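Local coordinates for putative nucleoside-diphosphate-sugar epimerase (Staphylococcus aureus subsp. aureus, PDB 3E48), which is of unknown function but probably binds NAD(P) in a Rossmann-type domain, as nucleoside-diphosphate-sugar epimerases do, at residues Q50-A62 / F71-E85. Numbering follows the deposited sequence.
Sequences QLDYFNQESMVEA and FIPSIIHPSFKRIPE
In a Rossmann-type sheet, the loop after strand 47-50 meets the end of strand 68-71 and the loop beyond it, and Tyr53 stacks on Phe71. Their rings make an offset stack, centroids 4.7 Å apart and planes inclined by 28°, with Phe71 CE1 over one face of the tyrosine near its rim. Tyr53 OH, itself over one face of the Phe71 ring, donates to Ile72 O at 2.6 Å; the donor hydroxyl lies 24° out of the Ile72 carbonyl plane. Thr6 OG1, on strand 3-6, also bonds this hydroxyl, which fixes the far end of the ring. Glu85, its CG anti to the backbone N (chi1 -163°), crosses the tyrosine obliquely, and its extended chain brings OE2 to the ring edge, 3.4 Å from Tyr53 CD1. Ser74 N donates to Glu85 OE1 at 3.2 Å, tying the loop after strand 68-71 back to the start of helix 84-96. Phe54 lies farther out: its CE2 meets Ile76 CG1 at 3.7 Å, while Pro84 CB comes to 4.0 Å from Phe54 CD1 at the ring edge. From helix 56-63, the bent side chain of Met59 (selenomethionine) crosses Phe71 at about a right angle and carries CE to 3.6 Å from Phe71 CE1. Loops gathered at the C-terminal ends of parallel strands, here from two strands that are not neighbours in the sheet, are characteristic of the Rossmann fold, where nucleotide cofactors generally bind.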
ATOM      1  N   GLN B  50      -0.481 -28.478   8.241  1.00  9.42           N
ATOM      2  CA  GLN B  50       0.833 -27.894   8.003  1.00  8.21           C
ATOM      3  C   GLN B  50       0.705 -26.943   6.823  1.00  9.00           C
ATOM      4  O   GLN B  50       0.041 -27.257   5.833  1.00 11.16           O
ATOM      5  CB  GLN B  50       1.865 -28.989   7.700  1.00 15.86           C
ATOM      6  CG  GLN B  50       3.312 -28.503   7.786  1.00 14.52           C
ATOM      7  CD  GLN B  50       4.318 -29.641   7.838  1.00 29.79           C
ATOM      8  OE1 GLN B  50       4.178 -30.572   8.633  1.00 36.91           O
ATOM      9  NE2 GLN B  50       5.350 -29.561   7.004  1.00 31.93           N
ATOM     10  N   LEU B  51       1.348 -25.785   6.928  1.00  8.98           N
ATOM     11  CA  LEU B  51       1.279 -24.772   5.887  1.00 10.43           C
ATOM     12  C   LEU B  51       2.582 -23.983   5.752  1.00 10.19           C
ATOM     13  O   LEU B  51       3.284 -23.746   6.735  1.00 17.38           O
ATOM     14  CB  LEU B  51       0.127 -23.813   6.208  1.00 15.21           C
ATOM     15  CG  LEU B  51       0.025 -22.486   5.458  1.00 26.41           C
ATOM     16  CD1 LEU B  51      -0.242 -22.739   3.987  1.00 24.73           C
ATOM     17  CD2 LEU B  51      -1.095 -21.652   6.070  1.00 30.73           C
ATOM     18  N   ASP B  52       2.896 -23.600   4.521  1.00  7.94           N
ATOM     19  CA  ASP B  52       4.082 -22.803   4.210  1.00  7.96           C
ATOM     20  C   ASP B  52       3.555 -21.618   3.406  1.00  6.12           C
ATOM     21  O   ASP B  52       3.119 -21.784   2.267  1.00  7.95           O
ATOM     22  CB  ASP B  52       5.065 -23.624   3.366  1.00 14.08           C
ATOM     23  CG  ASP B  52       6.252 -22.807   2.864  1.00 18.66           C
ATOM     24  OD1 ASP B  52       7.081 -23.376   2.123  1.00 16.23           O
ATOM     25  OD2 ASP B  52       6.363 -21.606   3.198  1.00 12.56           O
ATOM     26  N   TYR B  53       3.572 -20.432   4.009  1.00  5.07           N
ATOM     27  CA  TYR B  53       3.081 -19.222   3.350  1.00  7.59           C
ATOM     28  C   TYR B  53       3.654 -18.970   1.965  1.00  9.41           C
ATOM     29  O   TYR B  53       2.982 -18.396   1.107  1.00 11.61           O
ATOM     30  CB  TYR B  53       3.401 -17.983   4.182  1.00  7.11           C
ATOM     31  CG  TYR B  53       2.506 -17.719   5.366  1.00 12.98           C
ATOM     32  CD1 TYR B  53       2.640 -16.538   6.086  1.00  8.36           C
ATOM     33  CD2 TYR B  53       1.537 -18.636   5.774  1.00 10.15           C
ATOM     34  CE1 TYR B  53       1.839 -16.262   7.180  1.00 11.53           C
ATOM     35  CE2 TYR B  53       0.722 -18.370   6.881  1.00 13.78           C
ATOM     36  CZ  TYR B  53       0.884 -17.176   7.575  1.00 10.89           C
ATOM     37  OH  TYR B  53       0.087 -16.884   8.660  1.00 11.70           O
ATOM     38  N   PHE B  54       4.895 -19.388   1.749  1.00  8.34           N
ATOM     39  CA  PHE B  54       5.548 -19.131   0.477  1.00  9.38           C
ATOM     40  C   PHE B  54       5.510 -20.277  -0.512  1.00 16.57           C
ATOM     41  O   PHE B  54       6.307 -20.338  -1.445  1.00 15.39           O
ATOM     42  CB  PHE B  54       6.974 -18.664   0.750  1.00 11.78           C
ATOM     43  CG  PHE B  54       7.027 -17.380   1.525  1.00  9.96           C
ATOM     44  CD1 PHE B  54       6.877 -16.160   0.877  1.00 12.50           C
ATOM     45  CD2 PHE B  54       7.154 -17.394   2.910  1.00 10.13           C
ATOM     46  CE1 PHE B  54       6.848 -14.970   1.597  1.00 13.34           C
ATOM     47  CE2 PHE B  54       7.127 -16.215   3.643  1.00 21.99           C
ATOM     48  CZ  PHE B  54       6.973 -14.996   2.985  1.00 18.72           C
ATOM     49  N   ASN B  55       4.562 -21.182  -0.305  1.00 11.61           N
ATOM     50  CA  ASN B  55       4.374 -22.301  -1.212  1.00 10.14           C
ATOM     51  C   ASN B  55       2.890 -22.260  -1.538  1.00  6.82           C
ATOM     52  O   ASN B  55       2.054 -22.634  -0.716  1.00 12.22           O
ATOM     53  CB  ASN B  55       4.751 -23.616  -0.535  1.00 12.44           C
ATOM     54  CG  ASN B  55       4.627 -24.797  -1.467  1.00 14.98           C
ATOM     55  OD1 ASN B  55       3.529 -25.154  -1.888  1.00 14.47           O
ATOM     56  ND2 ASN B  55       5.758 -25.404  -1.809  1.00 24.07           N
ATOM     57  N   GLN B  56       2.572 -21.777  -2.734  1.00 10.52           N
ATOM     58  CA  GLN B  56       1.185 -21.634  -3.148  1.00 10.57           C
ATOM     59  C   GLN B  56       0.328 -22.871  -2.949  1.00 12.48           C
ATOM     60  O   GLN B  56      -0.756 -22.787  -2.376  1.00 12.42           O
ATOM     61  CB  GLN B  56       1.101 -21.184  -4.607  1.00 12.03           C
ATOM     62  CG  GLN B  56      -0.243 -20.548  -4.937  1.00 16.50           C
ATOM     63  CD  GLN B  56      -0.202 -19.701  -6.193  1.00 22.43           C
ATOM     64  OE1 GLN B  56      -0.252 -20.219  -7.307  1.00 20.79           O
ATOM     65  NE2 GLN B  56      -0.097 -18.385  -6.017  1.00 20.22           N
ATOM     66  N   GLU B  57       0.808 -24.020  -3.409  1.00 11.69           N
ATOM     67  CA  GLU B  57       0.035 -25.241  -3.266  1.00 10.13           C
ATOM     68  C   GLU B  57      -0.172 -25.659  -1.817  1.00  8.91           C
ATOM     69  O   GLU B  57      -1.166 -26.314  -1.487  1.00  9.57           O
ATOM     70  CB  GLU B  57       0.678 -26.365  -4.079  1.00 11.61           C
ATOM     71  CG  GLU B  57       0.532 -26.125  -5.572  1.00 21.28           C
ATOM     72  CD  GLU B  57      -0.923 -25.931  -5.978  1.00 27.45           C
ATOM     73  OE1 GLU B  57      -1.199 -25.060  -6.837  1.00 25.86           O
ATOM     74  OE2 GLU B  57      -1.794 -26.650  -5.437  1.00 21.33           O
ATOM     75  N   SER B  58       0.757 -25.276  -0.947  1.00  7.84           N
ATOM     76  CA  SER B  58       0.632 -25.594   0.468  1.00  6.64           C
ATOM     77  C   SER B  58      -0.567 -24.804   1.005  1.00  8.29           C
ATOM     78  O   SER B  58      -1.369 -25.328   1.782  1.00  8.64           O
ATOM     79  CB  SER B  58       1.906 -25.203   1.227  1.00 10.67           C
ATOM     80  OG  SER B  58       1.788 -25.500   2.607  1.00 17.85           O
HETATM   81  N   MSE B  59      -0.695 -23.548   0.581  1.00  6.23           N
HETATM   82  CA  MSE B  59      -1.818 -22.715   1.021  1.00  5.71           C
HETATM   83  C   MSE B  59      -3.126 -23.243   0.435  1.00  5.94           C
HETATM   84  O   MSE B  59      -4.139 -23.326   1.129  1.00  6.96           O
HETATM   85  CB  MSE B  59      -1.603 -21.250   0.606  1.00 12.22           C
HETATM   86  CG  MSE B  59      -0.683 -20.454   1.535  1.00 31.76           C
HETATM   87 SE   MSE B  59      -1.632 -19.365   2.879  1.00 36.65          SE
HETATM   88  CE  MSE B  59      -0.988 -17.621   2.332  1.00 37.68           C
ATOM     89  N   VAL B  60      -3.108 -23.597  -0.847  1.00  7.02           N
ATOM     90  CA  VAL B  60      -4.300 -24.140  -1.494  1.00  7.92           C
ATOM     91  C   VAL B  60      -4.798 -25.376  -0.744  1.00  5.98           C
ATOM     92  O   VAL B  60      -5.989 -25.493  -0.435  1.00  7.97           O
ATOM     93  CB  VAL B  60      -4.018 -24.542  -2.961  1.00 11.58           C
ATOM     94  CG1 VAL B  60      -5.213 -25.289  -3.535  1.00 10.36           C
ATOM     95  CG2 VAL B  60      -3.728 -23.303  -3.788  1.00 13.35           C
ATOM     96  N   GLU B  61      -3.884 -26.295  -0.446  1.00  7.46           N
ATOM     97  CA  GLU B  61      -4.250 -27.518   0.261  1.00  7.67           C
ATOM     98  C   GLU B  61      -4.823 -27.237   1.646  1.00  6.59           C
ATOM     99  O   GLU B  61      -5.847 -27.800   2.026  1.00  9.20           O
ATOM    100  CB  GLU B  61      -3.031 -28.439   0.392  1.00  8.44           C
ATOM    101  CG  GLU B  61      -2.562 -29.046  -0.917  1.00 15.63           C
ATOM    102  CD  GLU B  61      -3.657 -29.840  -1.610  1.00 24.93           C
ATOM    103  OE1 GLU B  61      -4.311 -30.661  -0.931  1.00 16.19           O
ATOM    104  OE2 GLU B  61      -3.854 -29.645  -2.830  1.00 30.76           O
ATOM    105  N   ALA B  62      -4.161 -26.367   2.396  1.00  6.97           N
ATOM    106  CA  ALA B  62      -4.599 -26.028   3.743  1.00  9.06           C
ATOM    107  C   ALA B  62      -5.977 -25.376   3.791  1.00  4.86           C
ATOM    108  O   ALA B  62      -6.697 -25.521   4.779  1.00  6.82           O
ATOM    109  CB  ALA B  62      -3.574 -25.109   4.405  1.00  8.41           C
ATOM    110  N   PHE B  71      -5.892 -14.592   8.777  1.00  6.34           N
ATOM    111  CA  PHE B  71      -4.493 -14.548   8.361  1.00  7.36           C
ATOM    112  C   PHE B  71      -3.609 -13.626   9.180  1.00  5.47           C
ATOM    113  O   PHE B  71      -3.889 -12.436   9.305  1.00  5.85           O
ATOM    114  CB  PHE B  71      -4.423 -14.110   6.896  1.00  5.18           C
ATOM    115  CG  PHE B  71      -3.060 -14.230   6.282  1.00  6.09           C
ATOM    116  CD1 PHE B  71      -2.604 -15.463   5.827  1.00  9.08           C
ATOM    117  CD2 PHE B  71      -2.228 -13.118   6.160  1.00  7.09           C
ATOM    118  CE1 PHE B  71      -1.337 -15.594   5.259  1.00  9.21           C
ATOM    119  CE2 PHE B  71      -0.954 -13.236   5.592  1.00  8.17           C
ATOM    120  CZ  PHE B  71      -0.509 -14.481   5.139  1.00  8.06           C
ATOM    121  N   ILE B  72      -2.538 -14.188   9.731  1.00  6.16           N
ATOM    122  CA  ILE B  72      -1.569 -13.421  10.500  1.00  4.05           C
ATOM    123  C   ILE B  72      -0.305 -13.351   9.650  1.00  6.02           C
ATOM    124  O   ILE B  72       0.333 -14.372   9.392  1.00  7.97           O
ATOM    125  CB  ILE B  72      -1.238 -14.109  11.838  1.00  7.13           C
ATOM    126  CG1 ILE B  72      -2.510 -14.204  12.684  1.00  6.23           C
ATOM    127  CG2 ILE B  72      -0.146 -13.334  12.577  1.00  9.35           C
ATOM    128  CD1 ILE B  72      -2.320 -14.925  13.999  1.00 10.17           C
ATOM    129  N   PRO B  73       0.063 -12.147   9.188  1.00  6.75           N
ATOM    130  CA  PRO B  73       1.268 -11.989   8.364  1.00  9.71           C
ATOM    131  C   PRO B  73       2.534 -12.481   9.064  1.00  6.70           C
ATOM    132  O   PRO B  73       2.605 -12.498  10.293  1.00  9.43           O
ATOM    133  CB  PRO B  73       1.317 -10.485   8.107  1.00  6.01           C
ATOM    134  CG  PRO B  73      -0.125 -10.100   8.078  1.00  7.85           C
ATOM    135  CD  PRO B  73      -0.694 -10.886   9.257  1.00  6.99           C
ATOM    136  N   SER B  74       3.528 -12.879   8.274  1.00  8.06           N
ATOM    137  CA  SER B  74       4.803 -13.345   8.813  1.00  8.72           C
ATOM    138  C   SER B  74       5.661 -12.125   9.136  1.00  6.22           C
ATOM    139  O   SER B  74       5.213 -10.991   8.968  1.00 10.30           O
ATOM    140  CB  SER B  74       5.537 -14.211   7.785  1.00 13.23           C
ATOM    141  OG  SER B  74       5.997 -13.429   6.688  1.00  9.55           O
ATOM    142  N   ILE B  75       6.890 -12.355   9.596  1.00 10.30           N
ATOM    143  CA  ILE B  75       7.794 -11.252   9.915  1.00 12.17           C
ATOM    144  C   ILE B  75       8.882 -11.092   8.860  1.00 11.29           C
ATOM    145  O   ILE B  75       9.844 -10.360   9.065  1.00 14.47           O
ATOM    146  CB  ILE B  75       8.469 -11.432  11.304  1.00 16.80           C
ATOM    147  CG1 ILE B  75       8.945 -12.873  11.487  1.00 28.54           C
ATOM    148  CG2 ILE B  75       7.500 -11.041  12.406  1.00 28.81           C
ATOM    149  CD1 ILE B  75      10.181 -13.231  10.694  1.00 33.61           C
ATOM    150  N   ILE B  76       8.726 -11.779   7.733  1.00 11.75           N
ATOM    151  CA  ILE B  76       9.700 -11.704   6.648  1.00 15.09           C
ATOM    152  C   ILE B  76       9.861 -10.266   6.158  1.00 16.40           C
ATOM    153  O   ILE B  76       8.884  -9.522   6.069  1.00 12.93           O
ATOM    154  CB  ILE B  76       9.267 -12.582   5.451  1.00 14.08           C
ATOM    155  CG1 ILE B  76       9.234 -14.061   5.865  1.00 19.94           C
ATOM    156  CG2 ILE B  76      10.201 -12.362   4.268  1.00 20.53           C
ATOM    157  CD1 ILE B  76      10.564 -14.607   6.348  1.00 18.45           C
ATOM    158  N   HIS B  77      11.094  -9.877   5.842  1.00 13.81           N
ATOM    159  CA  HIS B  77      11.369  -8.531   5.344  1.00 13.94           C
ATOM    160  C   HIS B  77      12.431  -8.601   4.248  1.00 13.82           C
ATOM    161  O   HIS B  77      13.179  -9.574   4.165  1.00 13.73           O
ATOM    162  CB  HIS B  77      11.858  -7.626   6.482  1.00 19.52           C
ATOM    163  CG  HIS B  77      13.115  -8.105   7.139  1.00 24.25           C
ATOM    164  ND1 HIS B  77      13.160  -9.239   7.923  1.00 35.73           N
ATOM    165  CD2 HIS B  77      14.377  -7.615   7.114  1.00 29.85           C
ATOM    166  CE1 HIS B  77      14.395  -9.426   8.351  1.00 32.49           C
ATOM    167  NE2 HIS B  77      15.154  -8.455   7.874  1.00 32.41           N
ATOM    168  N   PRO B  78      12.492  -7.584   3.372  1.00 12.18           N
ATOM    169  CA  PRO B  78      11.652  -6.383   3.328  1.00 13.13           C
ATOM    170  C   PRO B  78      10.297  -6.688   2.687  1.00 10.86           C
ATOM    171  O   PRO B  78       9.939  -7.853   2.511  1.00  9.88           O
ATOM    172  CB  PRO B  78      12.490  -5.415   2.496  1.00 12.95           C
ATOM    173  CG  PRO B  78      13.136  -6.324   1.514  1.00 15.64           C
ATOM    174  CD  PRO B  78      13.572  -7.498   2.372  1.00 18.40           C
ATOM    175  N   SER B  79       9.556  -5.643   2.323  1.00  8.29           N
ATOM    176  CA  SER B  79       8.237  -5.815   1.717  1.00  7.69           C
ATOM    177  C   SER B  79       8.191  -6.707   0.478  1.00  8.11           C
ATOM    178  O   SER B  79       7.288  -7.536   0.337  1.00  8.80           O
ATOM    179  CB  SER B  79       7.626  -4.454   1.373  1.00  7.63           C
ATOM    180  OG  SER B  79       7.309  -3.729   2.552  1.00  9.69           O
ATOM    181  N   PHE B  80       9.156  -6.550  -0.423  1.00  7.31           N
ATOM    182  CA  PHE B  80       9.166  -7.345  -1.648  1.00  9.15           C
ATOM    183  C   PHE B  80       9.211  -8.843  -1.374  1.00 10.27           C
ATOM    184  O   PHE B  80       8.624  -9.635  -2.110  1.00 11.76           O
ATOM    185  CB  PHE B  80      10.360  -6.968  -2.528  1.00  9.53           C
ATOM    186  CG  PHE B  80      10.326  -7.602  -3.891  1.00 15.15           C
ATOM    187  CD1 PHE B  80       9.442  -7.145  -4.864  1.00 14.37           C
ATOM    188  CD2 PHE B  80      11.165  -8.669  -4.198  1.00 17.09           C
ATOM    189  CE1 PHE B  80       9.396  -7.740  -6.124  1.00 19.37           C
ATOM    190  CE2 PHE B  80      11.127  -9.271  -5.456  1.00 19.52           C
ATOM    191  CZ  PHE B  80      10.241  -8.806  -6.420  1.00 20.76           C
ATOM    192  N   LYS B  81       9.914  -9.228  -0.317  1.00  9.54           N
ATOM    193  CA  LYS B  81      10.035 -10.634   0.031  1.00 10.95           C
ATOM    194  C   LYS B  81       8.793 -11.191   0.718  1.00 10.60           C
ATOM    195  O   LYS B  81       8.539 -12.393   0.650  1.00 10.34           O
ATOM    196  CB  LYS B  81      11.261 -10.855   0.917  1.00 13.07           C
ATOM    197  CG  LYS B  81      12.585 -10.785   0.163  1.00 24.79           C
ATOM    198  CD  LYS B  81      13.769 -11.099   1.075  1.00 29.57           C
ATOM    199  CE  LYS B  81      13.587 -12.432   1.795  1.00 32.24           C
ATOM    200  NZ  LYS B  81      13.416 -13.577   0.854  1.00 39.13           N
ATOM    201  N   ARG B  82       8.012 -10.330   1.364  1.00  7.96           N
ATOM    202  CA  ARG B  82       6.817 -10.804   2.053  1.00  7.85           C
ATOM    203  C   ARG B  82       5.571 -10.831   1.154  1.00  9.66           C
ATOM    204  O   ARG B  82       4.676 -11.641   1.365  1.00  8.70           O
ATOM    205  CB  ARG B  82       6.547  -9.956   3.305  1.00  9.58           C
ATOM    206  CG  ARG B  82       5.532 -10.589   4.251  1.00  8.06           C
ATOM    207  CD  ARG B  82       5.118  -9.668   5.389  1.00  7.03           C
ATOM    208  NE  ARG B  82       6.214  -9.320   6.292  1.00  6.25           N
ATOM    209  CZ  ARG B  82       6.065  -8.579   7.386  1.00  9.93           C
ATOM    210  NH1 ARG B  82       4.865  -8.116   7.710  1.00 12.41           N
ATOM    211  NH2 ARG B  82       7.110  -8.293   8.159  1.00 10.72           N
ATOM    212  N   ILE B  83       5.524  -9.959   0.151  1.00  9.52           N
ATOM    213  CA  ILE B  83       4.397  -9.885  -0.781  1.00 10.46           C
ATOM    214  C   ILE B  83       3.794 -11.213  -1.256  1.00 10.41           C
ATOM    215  O   ILE B  83       2.574 -11.367  -1.285  1.00  9.91           O
ATOM    216  CB  ILE B  83       4.785  -9.075  -2.050  1.00 16.10           C
ATOM    217  CG1 ILE B  83       5.053  -7.628  -1.669  1.00 19.63           C
ATOM    218  CG2 ILE B  83       3.680  -9.159  -3.094  1.00 23.86           C
ATOM    219  CD1 ILE B  83       3.901  -6.973  -0.952  1.00 13.88           C
ATOM    220  N   PRO B  84       4.633 -12.180  -1.656  1.00  9.29           N
ATOM    221  CA  PRO B  84       4.101 -13.467  -2.126  1.00  9.70           C
ATOM    222  C   PRO B  84       3.091 -14.085  -1.158  1.00 10.47           C
ATOM    223  O   PRO B  84       2.191 -14.824  -1.553  1.00  8.53           O
ATOM    224  CB  PRO B  84       5.361 -14.312  -2.287  1.00 13.89           C
ATOM    225  CG  PRO B  84       6.373 -13.280  -2.743  1.00 12.48           C
ATOM    226  CD  PRO B  84       6.103 -12.145  -1.780  1.00  8.45           C
ATOM    227  N   GLU B  85       3.258 -13.747   0.110  1.00  7.03           N
ATOM    228  CA  GLU B  85       2.406 -14.197   1.199  1.00 17.84           C
ATOM    229  C   GLU B  85       0.931 -13.912   0.920  1.00 10.55           C
ATOM    230  O   GLU B  85       0.075 -14.810   0.965  1.00  6.93           O
ATOM    231  CB  GLU B  85       2.831 -13.429   2.428  1.00 26.07           C
ATOM    232  CG  GLU B  85       2.406 -13.950   3.726  1.00 30.13           C
ATOM    233  CD  GLU B  85       3.142 -13.226   4.812  1.00 14.24           C
ATOM    234  OE1 GLU B  85       2.644 -12.185   5.297  1.00  8.01           O
ATOM    235  OE2 GLU B  85       4.245 -13.690   5.141  1.00 11.16           O
TER